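Local atomic coordinates of threonine phosphate decarboxylase-like enzyme (Sulfurospirillum multivorans, PDB entry 6OUX), a protein that decarboxylates L-serine O-phosphate to ethanolamine O-phosphate with pyridoxal phosphate as cofactor, supplying the precursor of the nucleotide-loop linkage in norcobamides. Residues A[88-93]-A[282-287]; A[95-100]-A[255-260]; A[149-154]-A[320-325]. One frame throughout, in Å; residues are numbered along the deposited sequence.

Contact 1: residues A[88-93]-A[282-287]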
ATOM      1  N   GLN A  88      -1.647   5.587  14.589  1.00 21.58           N
ATOM      2  CA  GLN A  88      -0.799   5.429  15.764  1.00 20.69           C
ATOM      3  C   GLN A  88      -1.594   5.399  17.059  1.00 23.12           C
ATOM      4  O   GLN A  88      -1.420   4.500  17.958  1.00 22.03           O
ATOM      5  CB  GLN A  88       0.232   6.560  15.780  1.00 20.98           C
ATOM      6  CG  GLN A  88       1.351   6.413  14.786  1.00 21.35           C
ATOM      7  CD  GLN A  88       2.390   7.475  15.023  1.00 21.31           C
ATOM      8  OE1 GLN A  88       2.068   8.507  15.561  1.00 22.86           O
ATOM      9  NE2 GLN A  88       3.615   7.234  14.647  1.00 20.21           N
ATOM     10  N   LYS A  89      -2.508   6.365  17.170  1.00 23.47           N
ATOM     11  CA  LYS A  89      -3.342   6.451  18.336  1.00 26.20           C
ATOM     12  C   LYS A  89      -4.283   5.270  18.488  1.00 27.22           C
ATOM     13  O   LYS A  89      -4.495   4.811  19.588  1.00 27.77           O
ATOM     14  CB  LYS A  89      -4.047   7.809  18.411  1.00 27.00           C
ATOM     15  CG  LYS A  89      -3.059   8.883  18.868  1.00 28.97           C
ATOM     16  CD  LYS A  89      -3.400  10.286  18.382  1.00 33.10           C
ATOM     17  CE  LYS A  89      -2.275  11.254  18.719  1.00 33.26           C
ATOM     18  NZ  LYS A  89      -1.925  12.078  17.536  1.00 36.76           N
ATOM     19  N   VAL A  90      -4.795   4.715  17.396  1.00 30.51           N
ATOM     20  CA  VAL A  90      -5.653   3.548  17.513  1.00 28.58           C
ATOM     21  C   VAL A  90      -4.846   2.388  18.082  1.00 26.42           C
ATOM     22  O   VAL A  90      -5.301   1.725  18.985  1.00 28.93           O
ATOM     23  CB  VAL A  90      -6.347   3.200  16.191  1.00 30.09           C
ATOM     24  CG1 VAL A  90      -7.135   1.919  16.309  1.00 32.46           C
ATOM     25  CG2 VAL A  90      -7.285   4.331  15.783  1.00 32.27           C
ATOM     26  N   MET A  91      -3.666   2.133  17.531  1.00 26.69           N
ATOM     27  CA  MET A  91      -2.809   1.008  17.954  1.00 26.86           C
ATOM     28  C   MET A  91      -2.297   1.173  19.431  1.00 24.29           C
ATOM     29  O   MET A  91      -2.174   0.196  20.171  1.00 17.93           O
ATOM     30  CB  MET A  91      -1.666   0.784  16.930  1.00 29.54           C
ATOM     31  CG  MET A  91      -2.058   0.347  15.481  1.00 34.38           C
ATOM     32  SD  MET A  91      -2.833  -1.289  15.502  1.00 38.81           S
ATOM     33  CE  MET A  91      -1.357  -2.249  15.603  1.00 29.31           C
ATOM     34  N   ALA A  92      -2.084   2.415  19.887  1.00 25.37           N
ATOM     35  CA  ALA A  92      -1.518   2.651  21.234  1.00 26.03           C
ATOM     36  C   ALA A  92      -2.305   2.058  22.410  1.00 30.98           C
ATOM     37  O   ALA A  92      -1.716   1.509  23.339  1.00 28.01           O
ATOM     38  CB  ALA A  92      -1.290   4.126  21.467  1.00 24.93           C
ATOM     39  N   GLU A  93      -3.615   2.212  22.350  1.00 33.80           N
ATOM     40  CA  GLU A  93      -4.556   1.572  23.242  1.00 45.61           C
ATOM     41  C   GLU A  93      -4.192   0.102  23.443  1.00 47.43           C
ATOM     42  O   GLU A  93      -3.701  -0.282  24.529  1.00 51.28           O
ATOM     43  CB  GLU A  93      -5.968   1.714  22.635  1.00 54.02           C
ATOM     44  CG  GLU A  93      -7.077   0.876  23.267  1.00 60.80           C
ATOM     45  CD  GLU A  93      -8.367   0.977  22.471  1.00 69.14           C
ATOM     46  OE1 GLU A  93      -9.213   1.848  22.804  1.00 65.75           O
ATOM     47  OE2 GLU A  93      -8.514   0.200  21.490  1.00 75.84           O
ATOM     48  N   CYS A 282     -10.232  -2.475   9.345  1.00 17.15           N
ATOM     49  CA  CYS A 282      -9.698  -3.700   9.953  1.00 19.61           C
ATOM     50  C   CYS A 282      -8.784  -3.364  11.109  1.00 18.39           C
ATOM     51  O   CYS A 282      -8.818  -4.009  12.151  1.00 16.91           O
ATOM     52  CB  CYS A 282      -8.928  -4.525   8.923  1.00 18.62           C
ATOM     53  SG  CYS A 282      -9.974  -5.442   7.771  1.00 21.00           S
ATOM     54  N   LEU A 283      -7.997  -2.329  10.925  1.00 19.39           N
ATOM     55  CA  LEU A 283      -7.093  -1.896  11.973  1.00 22.69           C
ATOM     56  C   LEU A 283      -7.858  -1.515  13.254  1.00 21.66           C
ATOM     57  O   LEU A 283      -7.450  -1.916  14.392  1.00 17.87           O
ATOM     58  CB  LEU A 283      -6.249  -0.715  11.523  1.00 26.24           C
ATOM     59  CG  LEU A 283      -5.025  -0.544  12.394  1.00 30.60           C
ATOM     60  CD1 LEU A 283      -3.949  -1.454  11.826  1.00 32.83           C
ATOM     61  CD2 LEU A 283      -4.545   0.906  12.438  1.00 35.36           C
ATOM     62  N   ARG A 284      -8.946  -0.764  13.063  1.00 19.40           N
ATOM     63  CA  ARG A 284      -9.765  -0.315  14.189  1.00 19.97           C
ATOM     64  C   ARG A 284     -10.565  -1.458  14.787  1.00 20.19           C
ATOM     65  O   ARG A 284     -10.821  -1.466  15.994  1.00 21.97           O
ATOM     66  CB  ARG A 284     -10.703   0.776  13.789  1.00 20.81           C
ATOM     67  CG  ARG A 284     -10.025   2.073  13.402  1.00 21.73           C
ATOM     68  CD  ARG A 284     -11.086   3.106  12.984  1.00 22.14           C
ATOM     69  NE  ARG A 284     -10.419   4.330  12.617  1.00 23.48           N
ATOM     70  CZ  ARG A 284     -10.020   5.268  13.473  1.00 26.26           C
ATOM     71  NH1 ARG A 284     -10.299   5.195  14.780  1.00 25.10           N
ATOM     72  NH2 ARG A 284      -9.366   6.312  12.998  1.00 27.31           N
ATOM     73  N   LEU A 285     -10.925  -2.428  13.972  1.00 18.50           N
ATOM     74  CA  LEU A 285     -11.519  -3.630  14.478  1.00 20.67           C
ATOM     75  C   LEU A 285     -10.569  -4.372  15.407  1.00 21.80           C
ATOM     76  O   LEU A 285     -10.911  -4.725  16.535  1.00 20.67           O
ATOM     77  CB  LEU A 285     -11.924  -4.514  13.295  1.00 20.65           C
ATOM     78  CG  LEU A 285     -12.686  -5.766  13.677  1.00 21.47           C
ATOM     79  CD1 LEU A 285     -14.082  -5.411  14.210  1.00 20.50           C
ATOM     80  CD2 LEU A 285     -12.738  -6.608  12.434  1.00 20.33           C
ATOM     81  N   PHE A 286      -9.349  -4.570  14.926  1.00 25.18           N
ATOM     82  CA  PHE A 286      -8.353  -5.458  15.552  1.00 25.23           C
ATOM     83  C   PHE A 286      -7.970  -5.031  16.939  1.00 26.17           C
ATOM     84  O   PHE A 286      -7.441  -5.852  17.678  1.00 29.33           O
ATOM     85  CB  PHE A 286      -7.076  -5.537  14.701  1.00 24.71           C
ATOM     86  CG  PHE A 286      -7.244  -6.209  13.374  1.00 23.34           C
ATOM     87  CD1 PHE A 286      -8.371  -6.954  13.045  1.00 25.54           C
ATOM     88  CD2 PHE A 286      -6.240  -6.068  12.404  1.00 25.22           C
ATOM     89  CE1 PHE A 286      -8.479  -7.543  11.780  1.00 26.53           C
ATOM     90  CE2 PHE A 286      -6.351  -6.640  11.155  1.00 23.93           C
ATOM     91  CZ  PHE A 286      -7.450  -7.401  10.854  1.00 27.74           C
ATOM     92  N   VAL A 287      -8.302  -3.797  17.326  1.00 28.75           N
ATOM     93  CA  VAL A 287      -8.033  -3.319  18.699  1.00 28.50           C
ATOM     94  C   VAL A 287      -9.253  -3.118  19.584  1.00 27.54           C
ATOM     95  O   VAL A 287      -9.133  -2.750  20.770  1.00 29.40           O
ATOM     96  CB  VAL A 287      -7.066  -2.095  18.664  1.00 35.90           C
ATOM     97  CG1 VAL A 287      -5.821  -2.452  17.851  1.00 37.51           C
ATOM     98  CG2 VAL A 287      -7.712  -0.846  18.086  1.00 35.47           C
TER

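Contact 2: residues A[95-100]-A[255-260]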
ATOM      1  N   LEU A  95      -1.835  -1.911  22.104  1.00 30.48           N
ATOM      2  CA  LEU A  95      -0.431  -2.297  22.243  1.00 30.47           C
ATOM      3  C   LEU A  95       0.217  -1.887  23.589  1.00 32.68           C
ATOM      4  O   LEU A  95       1.171  -2.542  24.007  1.00 32.05           O
ATOM      5  CB  LEU A  95       0.416  -1.803  21.091  1.00 30.65           C
ATOM      6  CG  LEU A  95       0.585  -2.624  19.810  1.00 34.59           C
ATOM      7  CD1 LEU A  95      -0.681  -3.201  19.231  1.00 38.27           C
ATOM      8  CD2 LEU A  95       1.238  -1.754  18.756  1.00 38.72           C
ATOM      9  N   HIS A  96      -0.273  -0.815  24.224  1.00 31.04           N
ATOM     10  CA  HIS A  96       0.240  -0.308  25.526  1.00 33.25           C
ATOM     11  C   HIS A  96       1.599   0.275  25.300  1.00 31.96           C
ATOM     12  O   HIS A  96       2.585  -0.053  25.982  1.00 32.01           O
ATOM     13  CB  HIS A  96       0.269  -1.386  26.641  1.00 35.73           C
ATOM     14  CG  HIS A  96      -1.069  -2.011  26.871  1.00 39.75           C
ATOM     15  ND1 HIS A  96      -1.293  -3.369  26.791  1.00 42.96           N
ATOM     16  CD2 HIS A  96      -2.281  -1.442  27.057  1.00 44.64           C
ATOM     17  CE1 HIS A  96      -2.577  -3.611  26.970  1.00 43.91           C
ATOM     18  NE2 HIS A  96      -3.199  -2.457  27.133  1.00 44.42           N
ATOM     19  N   VAL A  97       1.649   1.131  24.298  1.00 24.81           N
ATOM     20  CA  VAL A  97       2.877   1.743  23.909  1.00 23.96           C
ATOM     21  C   VAL A  97       2.536   3.143  23.495  1.00 24.16           C
ATOM     22  O   VAL A  97       1.465   3.399  22.970  1.00 24.54           O
ATOM     23  CB  VAL A  97       3.529   1.014  22.706  1.00 26.20           C
ATOM     24  CG1 VAL A  97       4.813   1.678  22.338  1.00 29.03           C
ATOM     25  CG2 VAL A  97       3.822  -0.464  22.998  1.00 28.06           C
ATOM     26  N   LYS A  98       3.487   4.035  23.679  1.00 22.25           N
ATOM     27  CA  LYS A  98       3.420   5.375  23.196  1.00 21.14           C
ATOM     28  C   LYS A  98       3.099   5.430  21.689  1.00 21.50           C
ATOM     29  O   LYS A  98       3.762   4.787  20.903  1.00 19.50           O
ATOM     30  CB  LYS A  98       4.771   5.991  23.496  1.00 21.58           C
ATOM     31  CG  LYS A  98       5.053   7.365  22.907  1.00 21.96           C
ATOM     32  CD  LYS A  98       6.358   7.902  23.520  1.00 21.11           C
ATOM     33  CE  LYS A  98       6.880   9.119  22.799  1.00 20.22           C
ATOM     34  NZ  LYS A  98       5.767  10.101  22.760  1.00 21.28           N
ATOM     35  N   PRO A  99       2.091   6.225  21.269  1.00 24.03           N
ATOM     36  CA  PRO A  99       1.734   6.228  19.822  1.00 23.37           C
ATOM     37  C   PRO A  99       2.853   6.571  18.855  1.00 21.14           C
ATOM     38  O   PRO A  99       2.935   6.013  17.726  1.00 19.29           O
ATOM     39  CB  PRO A  99       0.618   7.315  19.708  1.00 24.48           C
ATOM     40  CG  PRO A  99       0.494   7.935  21.041  1.00 25.70           C
ATOM     41  CD  PRO A  99       1.184   7.079  22.066  1.00 23.93           C
ATOM     42  N   GLU A 100       3.712   7.492  19.269  1.00 17.51           N
ATOM     43  CA  GLU A 100       4.800   7.975  18.397  1.00 16.72           C
ATOM     44  C   GLU A 100       5.903   6.894  18.239  1.00 15.22           C
ATOM     45  O   GLU A 100       6.798   7.056  17.456  1.00 14.96           O
ATOM     46  CB  GLU A 100       5.417   9.298  18.943  1.00 18.99           C
ATOM     47  CG  GLU A 100       4.471  10.532  19.134  1.00 20.77           C
ATOM     48  CD  GLU A 100       3.340  10.370  20.111  1.00 22.13           C
ATOM     49  OE1 GLU A 100       3.478   9.640  21.154  1.00 24.40           O
ATOM     50  OE2 GLU A 100       2.255  10.964  19.855  1.00 25.28           O
ATOM     51  N   TYR A 255       2.837  -3.545  11.418  1.00 12.46           N
ATOM     52  CA  TYR A 255       3.363  -2.408  12.199  1.00 13.01           C
ATOM     53  C   TYR A 255       4.781  -2.699  12.690  1.00 12.50           C
ATOM     54  O   TYR A 255       5.269  -3.829  12.607  1.00 13.92           O
ATOM     55  CB  TYR A 255       2.424  -2.021  13.350  1.00 13.15           C
ATOM     56  CG  TYR A 255       2.425  -3.024  14.534  1.00 15.61           C
ATOM     57  CD1 TYR A 255       1.621  -4.134  14.533  1.00 14.79           C
ATOM     58  CD2 TYR A 255       3.246  -2.841  15.603  1.00 16.42           C
ATOM     59  CE1 TYR A 255       1.605  -5.031  15.607  1.00 16.99           C
ATOM     60  CE2 TYR A 255       3.267  -3.739  16.665  1.00 17.16           C
ATOM     61  CZ  TYR A 255       2.468  -4.825  16.644  1.00 16.90           C
ATOM     62  OH  TYR A 255       2.520  -5.674  17.670  1.00 18.72           O
ATOM     63  N   ALA A 256       5.444  -1.653  13.133  1.00 12.04           N
ATOM     64  CA  ALA A 256       6.720  -1.731  13.837  1.00 12.94           C
ATOM     65  C   ALA A 256       6.697  -0.846  15.061  1.00 13.71           C
ATOM     66  O   ALA A 256       6.029   0.210  15.061  1.00 14.15           O
ATOM     67  CB  ALA A 256       7.859  -1.302  12.950  1.00 14.33           C
ATOM     68  N   LEU A 257       7.443  -1.259  16.080  1.00 13.22           N
ATOM     69  CA  LEU A 257       7.744  -0.446  17.289  1.00 12.52           C
ATOM     70  C   LEU A 257       9.230  -0.067  17.185  1.00 13.93           C
ATOM     71  O   LEU A 257      10.099  -0.933  17.028  1.00 12.37           O
ATOM     72  CB  LEU A 257       7.517  -1.255  18.556  1.00 12.62           C
ATOM     73  CG  LEU A 257       6.141  -1.929  18.704  1.00 12.84           C
ATOM     74  CD1 LEU A 257       6.017  -2.680  20.020  1.00 13.84           C
ATOM     75  CD2 LEU A 257       4.979  -0.972  18.579  1.00 12.48           C
ATOM     76  N   MET A 258       9.499   1.222  17.215  1.00 14.81           N
ATOM     77  CA  MET A 258      10.836   1.715  17.038  1.00 17.42           C
ATOM     78  C   MET A 258      10.988   3.099  17.646  1.00 16.60           C
ATOM     79  O   MET A 258      10.043   3.690  18.159  1.00 16.00           O
ATOM     80  CB  MET A 258      11.254   1.679  15.553  1.00 19.22           C
ATOM     81  CG  MET A 258      10.461   2.536  14.585  1.00 22.27           C
ATOM     82  SD  MET A 258      11.000   2.421  12.809  1.00 18.43           S
ATOM     83  CE  MET A 258       9.868   1.480  12.176  1.00 17.11           C
ATOM     84  N   ASP A 259      12.206   3.591  17.592  1.00 18.20           N
ATOM     85  CA  ASP A 259      12.555   4.906  18.147  1.00 18.77           C
ATOM     86  C   ASP A 259      11.622   5.986  17.577  1.00 18.33           C
ATOM     87  O   ASP A 259      11.447   6.051  16.378  1.00 17.30           O
ATOM     88  CB  ASP A 259      14.028   5.203  17.781  1.00 21.15           C
ATOM     89  CG  ASP A 259      14.462   6.541  18.268  1.00 23.12           C
ATOM     90  OD1 ASP A 259      14.724   6.685  19.507  1.00 27.05           O
ATOM     91  OD2 ASP A 259      14.448   7.474  17.451  1.00 22.87           O
ATOM     92  N   SER A 260      10.997   6.795  18.426  1.00 19.60           N
ATOM     93  CA  SER A 260      10.024   7.774  17.952  1.00 22.72           C
ATOM     94  C   SER A 260      10.641   8.890  17.130  1.00 24.01           C
ATOM     95  O   SER A 260       9.993   9.402  16.179  1.00 22.89           O
ATOM     96  CB  SER A 260       9.172   8.342  19.099  1.00 23.68           C
ATOM     97  OG  SER A 260      10.003   8.966  20.024  1.00 23.18           O
TER

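Contact 3: residues A[149-154]-A[320-325]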
ATOM      1  N   LEU A 149      21.760 -21.741  10.207  1.00 19.92           N
ATOM      2  CA  LEU A 149      21.040 -22.679  11.083  1.00 22.07           C
ATOM      3  C   LEU A 149      21.405 -24.073  10.599  1.00 21.53           C
ATOM      4  O   LEU A 149      21.556 -24.305   9.405  1.00 22.03           O
ATOM      5  CB  LEU A 149      19.533 -22.523  10.948  1.00 20.54           C
ATOM      6  CG  LEU A 149      18.777 -21.437  11.721  1.00 23.99           C
ATOM      7  CD1 LEU A 149      19.587 -20.670  12.751  1.00 22.96           C
ATOM      8  CD2 LEU A 149      17.903 -20.573  10.832  1.00 23.44           C
ATOM      9  N   ASN A 150      21.491 -25.021  11.494  1.00 20.90           N
ATOM     10  CA  ASN A 150      21.828 -26.329  11.024  1.00 23.21           C
ATOM     11  C   ASN A 150      20.631 -27.320  11.051  1.00 20.22           C
ATOM     12  O   ASN A 150      19.958 -27.518  12.085  1.00 17.76           O
ATOM     13  CB  ASN A 150      23.064 -26.758  11.761  1.00 29.82           C
ATOM     14  CG  ASN A 150      23.279 -28.226  11.730  1.00 38.00           C
ATOM     15  OD1 ASN A 150      23.400 -28.887  10.660  1.00 36.69           O
ATOM     16  ND2 ASN A 150      23.352 -28.774  12.936  1.00 47.04           N
ATOM     17  N   GLU A 151      20.401 -27.920   9.886  1.00 19.69           N
ATOM     18  CA  GLU A 151      19.371 -28.937   9.700  1.00 21.35           C
ATOM     19  C   GLU A 151      19.422 -30.049  10.772  1.00 20.94           C
ATOM     20  O   GLU A 151      18.395 -30.477  11.287  1.00 18.51           O
ATOM     21  CB  GLU A 151      19.460 -29.526   8.289  1.00 19.09           C
ATOM     22  CG  GLU A 151      18.261 -30.391   7.934  1.00 20.21           C
ATOM     23  CD  GLU A 151      18.314 -31.837   8.407  1.00 19.71           C
ATOM     24  OE1 GLU A 151      19.422 -32.339   8.725  1.00 21.28           O
ATOM     25  OE2 GLU A 151      17.231 -32.480   8.428  1.00 17.71           O
ATOM     26  N   ARG A 152      20.622 -30.471  11.142  1.00 24.21           N
ATOM     27  CA  ARG A 152      20.809 -31.532  12.167  1.00 26.71           C
ATOM     28  C   ARG A 152      20.284 -31.175  13.531  1.00 25.42           C
ATOM     29  O   ARG A 152      20.020 -32.074  14.280  1.00 28.18           O
ATOM     30  CB  ARG A 152      22.301 -31.956  12.354  1.00 33.46           C
ATOM     31  CG  ARG A 152      23.147 -32.048  11.090  1.00 43.03           C
ATOM     32  CD  ARG A 152      24.681 -32.059  11.299  1.00 51.06           C
ATOM     33  NE  ARG A 152      25.208 -31.070  12.270  1.00 57.95           N
ATOM     34  CZ  ARG A 152      25.372 -31.285  13.579  1.00 57.82           C
ATOM     35  NH1 ARG A 152      25.041 -32.454  14.115  1.00 59.19           N
ATOM     36  NH2 ARG A 152      25.840 -30.316  14.362  1.00 59.68           N
ATOM     37  N   ASP A 153      20.219 -29.885  13.890  1.00 23.52           N
ATOM     38  CA  ASP A 153      19.584 -29.436  15.110  1.00 26.42           C
ATOM     39  C   ASP A 153      18.149 -28.964  14.852  1.00 21.39           C
ATOM     40  O   ASP A 153      17.689 -28.100  15.536  1.00 18.21           O
ATOM     41  CB  ASP A 153      20.297 -28.218  15.771  1.00 30.53           C
ATOM     42  CG  ASP A 153      21.831 -28.289  15.751  1.00 37.61           C
ATOM     43  OD1 ASP A 153      22.418 -29.366  15.913  1.00 42.73           O
ATOM     44  OD2 ASP A 153      22.459 -27.198  15.607  1.00 46.36           O
ATOM     45  N   ASP A 154      17.469 -29.502  13.844  1.00 22.08           N
ATOM     46  CA  ASP A 154      16.105 -29.090  13.520  1.00 21.32           C
ATOM     47  C   ASP A 154      16.061 -27.585  13.205  1.00 19.67           C
ATOM     48  O   ASP A 154      15.024 -26.939  13.412  1.00 18.56           O
ATOM     49  CB  ASP A 154      15.125 -29.419  14.693  1.00 23.37           C
ATOM     50  CG  ASP A 154      14.693 -30.870  14.747  1.00 25.92           C
ATOM     51  OD1 ASP A 154      14.720 -31.569  13.730  1.00 25.71           O
ATOM     52  OD2 ASP A 154      14.267 -31.302  15.854  1.00 31.17           O
ATOM     53  N   TYR A 320       9.938 -36.484   7.502  1.00 21.23           N
ATOM     54  CA  TYR A 320      10.352 -35.883   8.745  1.00 20.07           C
ATOM     55  C   TYR A 320       9.688 -34.518   8.861  1.00 19.55           C
ATOM     56  O   TYR A 320       9.743 -33.717   7.898  1.00 19.04           O
ATOM     57  CB  TYR A 320      11.885 -35.767   8.765  1.00 21.44           C
ATOM     58  CG  TYR A 320      12.397 -35.243  10.048  1.00 20.76           C
ATOM     59  CD1 TYR A 320      12.538 -36.077  11.133  1.00 27.42           C
ATOM     60  CD2 TYR A 320      12.668 -33.911  10.217  1.00 22.23           C
ATOM     61  CE1 TYR A 320      12.984 -35.587  12.362  1.00 30.03           C
ATOM     62  CE2 TYR A 320      13.098 -33.410  11.421  1.00 22.93           C
ATOM     63  CZ  TYR A 320      13.277 -34.253  12.484  1.00 26.67           C
ATOM     64  OH  TYR A 320      13.716 -33.757  13.679  1.00 29.67           O
ATOM     65  N   VAL A 321       9.054 -34.273  10.012  1.00 16.90           N
ATOM     66  CA  VAL A 321       8.337 -33.049  10.271  1.00 17.70           C
ATOM     67  C   VAL A 321       9.171 -32.178  11.204  1.00 15.75           C
ATOM     68  O   VAL A 321       9.488 -32.587  12.332  1.00 15.66           O
ATOM     69  CB  VAL A 321       6.972 -33.304  10.956  1.00 19.50           C
ATOM     70  CG1 VAL A 321       6.179 -32.006  10.946  1.00 19.82           C
ATOM     71  CG2 VAL A 321       6.184 -34.373  10.250  1.00 21.57           C
ATOM     72  N   TYR A 322       9.558 -30.996  10.763  1.00 14.82           N
ATOM     73  CA  TYR A 322      10.389 -30.132  11.610  1.00 14.69           C
ATOM     74  C   TYR A 322       9.571 -29.485  12.675  1.00 15.56           C
ATOM     75  O   TYR A 322       8.433 -29.143  12.405  1.00 16.03           O
ATOM     76  CB  TYR A 322      11.178 -29.082  10.826  1.00 14.43           C
ATOM     77  CG  TYR A 322      12.292 -29.705   9.960  1.00 14.77           C
ATOM     78  CD1 TYR A 322      13.561 -30.016  10.487  1.00 14.11           C
ATOM     79  CD2 TYR A 322      12.045 -30.002   8.649  1.00 14.80           C
ATOM     80  CE1 TYR A 322      14.536 -30.631   9.679  1.00 15.28           C
ATOM     81  CE2 TYR A 322      12.994 -30.569   7.832  1.00 15.28           C
ATOM     82  CZ  TYR A 322      14.239 -30.902   8.351  1.00 15.17           C
ATOM     83  OH  TYR A 322      15.118 -31.488   7.504  1.00 15.87           O
ATOM     84  N   PRO A 323      10.123 -29.338  13.913  1.00 17.40           N
ATOM     85  CA  PRO A 323       9.318 -28.782  14.980  1.00 18.53           C
ATOM     86  C   PRO A 323       8.912 -27.377  14.627  1.00 17.88           C
ATOM     87  O   PRO A 323       9.708 -26.679  14.027  1.00 18.38           O
ATOM     88  CB  PRO A 323      10.262 -28.719  16.195  1.00 20.10           C
ATOM     89  CG  PRO A 323      11.526 -29.354  15.805  1.00 21.51           C
ATOM     90  CD  PRO A 323      11.430 -29.827  14.374  1.00 19.68           C
ATOM     91  N   SER A 324       7.722 -26.961  15.040  1.00 16.24           N
ATOM     92  CA  SER A 324       7.179 -25.681  14.678  1.00 17.29           C
ATOM     93  C   SER A 324       6.242 -25.122  15.738  1.00 19.10           C
ATOM     94  O   SER A 324       5.520 -25.874  16.394  1.00 19.10           O
ATOM     95  CB  SER A 324       6.409 -25.829  13.389  1.00 16.78           C
ATOM     96  OG  SER A 324       5.897 -24.616  12.934  1.00 16.33           O
ATOM     97  N   MET A 325       6.273 -23.794  15.882  1.00 16.44           N
ATOM     98  CA  MET A 325       5.270 -23.035  16.641  1.00 16.88           C
ATOM     99  C   MET A 325       4.716 -21.921  15.800  1.00 14.91           C
ATOM    100  O   MET A 325       4.437 -20.844  16.279  1.00 15.00           O
ATOM    101  CB  MET A 325       5.922 -22.483  17.836  1.00 15.85           C
ATOM    102  CG  MET A 325       6.321 -23.615  18.750  1.00 18.59           C
ATOM    103  SD  MET A 325       5.084 -23.681  20.082  1.00 19.92           S
ATOM    104  CE  MET A 325       6.190 -22.693  20.821  1.00  9.98           C
TER
HETATM  105  O   HOH W   1      12.182 -26.137  12.875  1.00 17.77           O

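Contact 1: residues A[88-93]-A[282-287]
V90 and V287 meet at the centre of this helix-helix contact, an example of two nearly parallel helices joined chiefly by branched and sulfur-bearing side chains. The axes of 88-93 and 282-286 approach to 9.5 Å and run 20° apart. Among the apolar pairs, V90 CG1 sits 3.3 Å from V287 CG2, tighter than normal for two carbons, the two side chains crossing at about a right angle. M91 adds the sulfur: its chain bends at chi2 and chi3 (-65° and -80°), carrying SD across the isobutyl group of L283, 3.8 Å from L283 CD1, and 4.0 Å from V287 CG1. V287 therefore sets CG2 against V90 and CG1 against M91.

Polar groups border these apolar pairs without bonding across the contact. V90 CG2 lies over one face of the R284 guanidinium, 3.3 Å from R284 NH1, while the charge of R284 is answered by a salt bridge to E280. E93 reaches over V287 with an extended chain, yet its OE2 faces the carbonyl O of V287 at 3.1 Å, two acceptors that cannot bond directly.

Helix 84-95 also lays M91 on I102 and I104 of strand 102-105, whereas helix 277-286 turns L285 and F286 to Y62 and V59 of helix 53-68, so the pair touches that strand through M91 and that helix through L285 and F286.

Contact 2: residues A[95-100]-A[255-260]
E100 and S260 bring the two backbones closest, with their CA atoms 5.2 Å apart, whereas V97 and L257 stand 8.5 Å apart, with side chains meeting in the interval. The setting is the edge of the seven-stranded mixed sheet in the large domain of a fold-type I pyridoxal phosphate enzyme: 95-100 leads from helix 84-95 into edge strand 102-105, and 255-257 belongs to the antiparallel strand beside it.

Around L95 and L257 the contact is apolar. L95 and Y255 approach from opposite directions, and L95 CD2 meets the phenol ring obliquely, 3.5 Å from Y255 CE2. With CG placed between its backbone N and carbonyl carbon (chi1 73°), Y255 turns the ring toward L95, while L257 CG lies in the ring plane at its edge. The same methyl, L95 CD2, touches L257 CD2 at 3.8 Å, and V97 adds a looser touch on the other branch of L257. Were Y255 an alanine, L95 CD2 would probably lose its ring partner and a gap would open beside the M91 methyl, which also touches the ring.

Around E100 and S260 the carbonyl O of E100 lies 3.2 Å from S260 CB and accepts a CA-H...O contact from S260 CA. S260 opens helix 260-266, whose N-cap D259 bonds to the backbone N of K262. Beside it K98 curls at chi4 to place NZ 2.8 Å from E100 OE1, a salt bridge reaching that oxygen from above the carboxylate plane, 43° out of it.

Contact 3: residues A[149-154]-A[320-325]
Y320 hands its hydroxyl hydrogen to D154, the first of two tyrosine-carboxylate bonds that illustrate how a loop can be tied to a strand end by phenols. The bond from Y320 OH to D154 OD1 measures 2.4 Å, so short that its exact length deserves caution. OD1 lies in the ring plane at the edge, and carboxylate and ring are turned only 30° from each other.

Two residues on, Y322 brings its hydroxyl to E151, donating from Y322 OH to E151 OE2 at 2.5 Å and using the anti lone pair of that oxygen. Here the planes stand 88° apart, the carboxylate upright to the ring it meets at the edge. E151 reaches this spot by a bend at chi2 (-84°), and E151 OE2 also has a long, weak ion pair with K332. The Y320 ring sets CD2 3.7 Å above the centre of one face of the Y322 ring. The Y322 side chain lies about 9 Å from that of R369, which probably binds O-phospho-L-serine, so the contact is near the substrate site.

P323 packs against D154, its CG 3.4 Å from D154 OD2, and a water donates to both main chains, 3.0 Å from D154 O and 2.8 Å from P323 O.

Strand 320-321 is an outermost strand, within this chain, of the five-stranded sheet, paired to strand 328-332 through Y320 with K332, while 149-154 follows strand 143-148 at the edge of the seven-stranded sheet; the contact therefore bridges the margins of the two sheets.

Contacts 1 and 2 are neighbours, their centres 12 Å apart, and share helix 84-95: M91 has a part in both, and along the chain contact 2 is nested within the loop that contact 1 closes. Both are partly buried and chiefly apolar, with charged groups kept to their margins. Contact 3 lies on the surface, 36 Å from contact 1 between centres and on the opposite side of the chain's centre. Its chemistry is reversed: phenols, carboxylates and a water carry it. Helix packing and sheet edge thus rely on fitted hydrocarbon, whereas the junction between the two sheets relies on directed bonds.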